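Local coordinates for protein hypothetical acetyltransferase (Deinococcus radiodurans, PDB 3S6F) that binds coenzyme A and probably transfers an acetyl group from acetyl-CoA to an amine, as a member of the GNAT family of N-acetyltransferases, at residues F50-A53 against Q59-G62; L94-L99 against E121-K126. All coordinates share one frame; numbering follows the deposited sequence. Where two conformers were deposited one is given.

Contact 1: residues F50-A53 against Q59-G62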
loop_
_atom_site.group_PDB
_atom_site.type_symbol
_atom_site.label_atom_id
_atom_site.label_comp_id
_atom_site.label_asym_id
_atom_site.label_seq_id
_atom_site.Cartn_x
_atom_site.Cartn_y
_atom_site.Cartn_z
ATOM N N PHE A 50 -11.919 0.033 5.066
ATOM C CA PHE A 50 -11.565 -0.547 6.362
ATOM C C PHE A 50 -12.720 -1.382 6.860
ATOM O O PHE A 50 -13.847 -1.248 6.366
ATOM C CB PHE A 50 -11.165 0.536 7.391
ATOM C CG PHE A 50 -12.264 1.494 7.682
ATOM C CD1 PHE A 50 -13.231 1.224 8.644
ATOM C CD2 PHE A 50 -12.359 2.688 6.984
ATOM C CE1 PHE A 50 -14.252 2.114 8.900
ATOM C CE2 PHE A 50 -13.389 3.571 7.250
ATOM C CZ PHE A 50 -14.332 3.278 8.208
ATOM N N VAL A 51 -12.434 -2.234 7.850
ATOM C CA VAL A 51 -13.466 -3.012 8.529
ATOM C C VAL A 51 -13.240 -2.912 10.035
ATOM O O VAL A 51 -12.105 -3.051 10.474
ATOM C CB VAL A 51 -13.507 -4.496 8.099
ATOM C CG1 VAL A 51 -14.738 -5.208 8.678
ATOM C CG2 VAL A 51 -13.487 -4.646 6.570
ATOM N N LEU A 52 -14.296 -2.638 10.776
ATOM C CA LEU A 52 -14.312 -2.606 12.227
ATOM C C LEU A 52 -15.159 -3.736 12.777
ATOM O O LEU A 52 -16.232 -4.008 12.246
ATOM C CB LEU A 52 -14.935 -1.278 12.729
ATOM C CG LEU A 52 -14.397 0.007 12.111
ATOM C CD1 LEU A 52 -15.080 1.235 12.702
ATOM C CD2 LEU A 52 -12.869 0.113 12.278
ATOM N N ALA A 53 -14.698 -4.313 13.880
ATOM C CA ALA A 53 -15.431 -5.296 14.674
ATOM C C ALA A 53 -15.760 -4.648 16.005
ATOM O O ALA A 53 -14.860 -4.133 16.661
ATOM C CB ALA A 53 -14.580 -6.542 14.887
ATOM N N GLN A 59 -17.779 -0.317 21.453
ATOM C CA GLN A 59 -16.324 -0.383 21.444
ATOM C C GLN A 59 -15.845 -1.142 20.229
ATOM O O GLN A 59 -16.352 -2.212 19.918
ATOM C CB GLN A 59 -15.808 -1.098 22.685
ATOM C CG GLN A 59 -14.283 -1.385 22.762
ATOM C CD GLN A 59 -13.404 -0.153 22.866
ATOM O OE1 GLN A 59 -13.711 0.761 23.666
ATOM N NE2 GLN A 59 -12.270 -0.119 22.085
ATOM N N VAL A 60 -14.811 -0.617 19.575
ATOM C CA VAL A 60 -14.143 -1.307 18.491
ATOM C C VAL A 60 -13.094 -2.247 19.098
ATOM O O VAL A 60 -12.191 -1.791 19.804
ATOM C CB VAL A 60 -13.495 -0.326 17.494
ATOM C CG1 VAL A 60 -12.755 -1.102 16.378
ATOM C CG2 VAL A 60 -14.581 0.611 16.892
ATOM N N ILE A 61 -13.187 -3.546 18.860
ATOM C CA ILE A 61 -12.215 -4.462 19.426
ATOM C C ILE A 61 -11.314 -5.108 18.371
ATOM O O ILE A 61 -10.365 -5.794 18.716
ATOM C CB ILE A 61 -12.824 -5.490 20.420
ATOM C CG1 ILE A 61 -13.889 -6.342 19.736
ATOM C CG2 ILE A 61 -13.400 -4.791 21.674
ATOM C CD1 ILE A 61 -13.392 -7.354 18.692
ATOM N N GLY A 62 -11.565 -4.818 17.085
ATOM C CA GLY A 62 -10.644 -5.233 16.027
ATOM C C GLY A 62 -10.823 -4.335 14.860
ATOM O O GLY A 62 -11.940 -3.842 14.618
#
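Ala53 meets two consecutive residues of the partner strand, Ile61 and Gly62, and so forms a classic beta bulge in the hairpin of strands 49-54 and 60-68. Its amide donates to Gly62 O (Ala53 N to Gly62 O 2.9 Å), nearly straight at 170°. The same Gly62 oxygen also receives a CA-H contact from the preceding residue, Leu52 CA lying 3.6 Å from Gly62 O. The carbonyl of Ala53 turns to both bulge residues: Ile61 N approaches Ala53 O at 2.8 Å, a little tilted from the carbonyl plane, while Gly62 N adds a weak bond to Ala53 O at 3.4 Å. The CA-H of Val60 also points at this oxygen, Val60 CA lying 3.4 Å from Ala53 O. Val60 CG1, set anti to the backbone N (chi1 178°), lies beside the same carbonyl and reaches Leu52 CB at 4.3 Å. The side chain of Ile61 starts away from Ala53, but in the modelled one of its two conformers chi1 of 59° and a bent chain bring Ile61 CD1 to 4.1 Å from Ala53 CB, a contact that may be partial. Leu90 of helix 90-102 packs on both of these side chains. Ala53 is thus gripped mainly through its backbone, with two amides sharing one buried carbonyl, and the extra residue of the bulge is accommodated while the hairpin stays hydrogen-bonded.

Contact 2: residues L94-L99 against E121-K126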
loop_
_atom_site.group_PDB
_atom_site.type_symbol
_atom_site.label_atom_id
_atom_site.label_comp_id
_atom_site.label_asym_id
_atom_site.label_seq_id
_atom_site.Cartn_x
_atom_site.Cartn_y
_atom_site.Cartn_z
ATOM N N LEU A 94 -11.702 -10.443 9.716
ATOM C CA LEU A 94 -11.423 -9.083 9.287
ATOM C C LEU A 94 -10.694 -9.073 7.953
ATOM O O LEU A 94 -10.982 -8.255 7.075
ATOM C CB LEU A 94 -10.632 -8.356 10.366
ATOM C CG LEU A 94 -11.458 -7.910 11.576
ATOM C CD1 LEU A 94 -10.517 -7.507 12.729
ATOM C CD2 LEU A 94 -12.421 -6.790 11.228
HETATM N N MSE A 95 -9.690 -9.944 7.811
HETATM C CA MSE A 95 -8.970 -10.029 6.548
HETATM C C MSE A 95 -9.885 -10.430 5.383
HETATM O O MSE A 95 -9.849 -9.821 4.306
HETATM C CB MSE A 95 -7.797 -11.004 6.668
HETATM C CG MSE A 95 -6.609 -10.477 7.411
HETATM SE SE MSE A 95 -5.726 -8.995 6.520
HETATM C CE MSE A 95 -5.140 -9.994 4.921
ATOM N N ARG A 96 -10.714 -11.451 5.586
ATOM C CA ARG A 96 -11.627 -11.826 4.513
ATOM C C ARG A 96 -12.550 -10.647 4.155
ATOM O O ARG A 96 -12.804 -10.370 2.975
ATOM C CB ARG A 96 -12.462 -13.047 4.924
ATOM C CG ARG A 96 -11.713 -14.371 4.945
ATOM C CD ARG A 96 -12.648 -15.559 5.148
ATOM N NE ARG A 96 -13.167 -15.598 6.486
ATOM C CZ ARG A 96 -12.552 -16.202 7.508
ATOM N NH1 ARG A 96 -11.404 -16.881 7.343
ATOM N NH2 ARG A 96 -13.134 -16.123 8.690
ATOM N N ARG A 97 -13.061 -9.949 5.170
ATOM C CA ARG A 97 -13.967 -8.836 4.916
ATOM C C ARG A 97 -13.279 -7.676 4.215
ATOM O O ARG A 97 -13.890 -7.059 3.351
ATOM C CB ARG A 97 -14.640 -8.401 6.207
ATOM C CG ARG A 97 -15.706 -9.412 6.652
ATOM C CD ARG A 97 -16.228 -9.090 8.028
ATOM N NE ARG A 97 -17.299 -9.998 8.434
ATOM C CZ ARG A 97 -18.593 -9.745 8.284
ATOM N NH1 ARG A 97 -19.037 -8.615 7.757
ATOM N NH2 ARG A 97 -19.459 -10.652 8.735
ATOM N N VAL A 98 -12.029 -7.361 4.552
ATOM C CA VAL A 98 -11.373 -6.236 3.874
ATOM C C VAL A 98 -11.048 -6.604 2.421
ATOM O O VAL A 98 -11.138 -5.757 1.531
ATOM C CB VAL A 98 -10.146 -5.708 4.641
ATOM C CG1 VAL A 98 -8.881 -6.543 4.452
ATOM C CG2 VAL A 98 -9.898 -4.241 4.264
ATOM N N LEU A 99 -10.736 -7.886 2.181
ATOM C CA LEU A 99 -10.492 -8.330 0.816
ATOM C C LEU A 99 -11.777 -8.207 -0.012
ATOM O O LEU A 99 -11.727 -7.779 -1.165
ATOM C CB LEU A 99 -9.899 -9.749 0.791
ATOM C CG LEU A 99 -8.494 -9.870 1.367
ATOM C CD1 LEU A 99 -8.121 -11.343 1.564
ATOM C CD2 LEU A 99 -7.476 -9.146 0.517
ATOM N N GLU A 121 -0.468 -17.192 5.565
ATOM C CA GLU A 121 -0.450 -18.319 4.631
ATOM C C GLU A 121 -1.770 -19.078 4.696
ATOM O O GLU A 121 -2.300 -19.517 3.655
ATOM C CB GLU A 121 0.727 -19.244 4.895
ATOM C CG GLU A 121 2.031 -18.576 4.447
ATOM C CD GLU A 121 3.286 -19.389 4.654
ATOM O OE1 GLU A 121 3.310 -20.168 5.637
ATOM O OE2 GLU A 121 4.256 -19.181 3.866
ATOM N N ARG A 122 -2.357 -19.191 5.907
ATOM C CA ARG A 122 -3.629 -19.919 5.996
ATOM C C ARG A 122 -4.783 -19.192 5.316
ATOM O O ARG A 122 -5.775 -19.819 4.919
ATOM C CB ARG A 122 -3.958 -20.258 7.447
ATOM C CG ARG A 122 -3.059 -21.360 7.998
ATOM C CD ARG A 122 -3.403 -21.763 9.453
ATOM N NE ARG A 122 -2.188 -21.875 10.280
ATOM C CZ ARG A 122 -1.834 -21.039 11.255
ATOM N NH1 ARG A 122 -2.594 -20.003 11.611
ATOM N NH2 ARG A 122 -0.713 -21.271 11.916
ATOM N N LEU A 123 -4.645 -17.878 5.122
ATOM C CA LEU A 123 -5.616 -17.098 4.358
ATOM C C LEU A 123 -5.396 -17.150 2.819
ATOM O O LEU A 123 -6.140 -16.521 2.036
ATOM C CB LEU A 123 -5.601 -15.647 4.825
ATOM C CG LEU A 123 -6.109 -15.400 6.236
ATOM C CD1 LEU A 123 -5.677 -14.064 6.764
ATOM C CD2 LEU A 123 -7.618 -15.491 6.208
ATOM N N GLY A 124 -4.356 -17.849 2.390
ATOM C CA GLY A 124 -4.025 -17.992 0.968
ATOM C C GLY A 124 -2.964 -17.055 0.437
ATOM O O GLY A 124 -2.681 -17.077 -0.751
ATOM N N LEU A 125 -2.373 -16.238 1.295
ATOM C CA LEU A 125 -1.350 -15.303 0.831
ATOM C C LEU A 125 -0.029 -16.037 0.643
ATOM O O LEU A 125 0.254 -17.012 1.346
ATOM C CB LEU A 125 -1.180 -14.102 1.770
ATOM C CG LEU A 125 -2.331 -13.078 1.740
ATOM C CD1 LEU A 125 -3.607 -13.561 2.402
ATOM C CD2 LEU A 125 -1.873 -11.753 2.379
ATOM N N LYS A 126 0.750 -15.574 -0.317
ATOM C CA LYS A 126 2.068 -16.098 -0.596
ATOM C C LYS A 126 3.130 -15.152 -0.106
ATOM O O LYS A 126 2.822 -14.033 0.276
ATOM C CB LYS A 126 2.173 -16.423 -2.091
ATOM C CG LYS A 126 1.158 -17.507 -2.554
ATOM C CD LYS A 126 1.197 -18.815 -1.724
ATOM C CE LYS A 126 0.237 -19.890 -2.305
ATOM N NZ LYS A 126 -0.473 -20.737 -1.266
#
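Leu123, at the C-terminal end of helix 117-122, reaches helix 90-102 with both methyl groups. Leu123 CD1 lies against the base of the selenomethionine Met95, 3.7 Å from Met95 CB and 3.8 Å from Met95 CG, and the two side chains cross at about a right angle. Leu123 CD2 turns to the arginine one residue on, coming within 4.2 Å of Arg96 NH1 at an oblique angle to the guanidinium. Arg96 bends at chi3 (-71°), which brings its tip nearer to Leu123 than its first bond would suggest; its charge is paired with Glu93 in the same helix. Bends at both chi2 (-66°) and chi3 (-64°) carry the methyl of Met95 along toward Leu125, where it stops at a looser contact, Met95 CE to Leu125 CD2 at 4.5 Å. Leu110 of strand 107-112 touches both Met95 and Leu125. Between the two leucines the chain leaves the helix at Gly124, whose amide bonds back to Glu121 O at 2.9 Å. Positive phi and two bonds into the last turn make this a Schellman motif ending the helix that carries the CoA-binding Arg122, in the GNAT fold, where helix 90-102 follows the strand and loop that bind the cofactor.

Overall arrangement
Contact 1 is buried within the sheet and depends on backbone hydrogen bonds between neighbouring strands, whereas contact 2 is only partly buried and joins a helix to a helix end by side-chain packing. They meet through helix 90-102: the Leu94 side of that helix lies on the hairpin, with Val51 CG1 3.8 Å from Leu94 CD2, while the side bearing Met95 and Arg96 turns to segment 121-126. Contact 1 adjoins Val81, a CoA-binding residue, and contact 2 holds Arg122, which touches the cofactor. Contact 2 also borders the second subunit, where Lys126 continues the sheet across the interface; no other protein chain of the assembly touches contact 1.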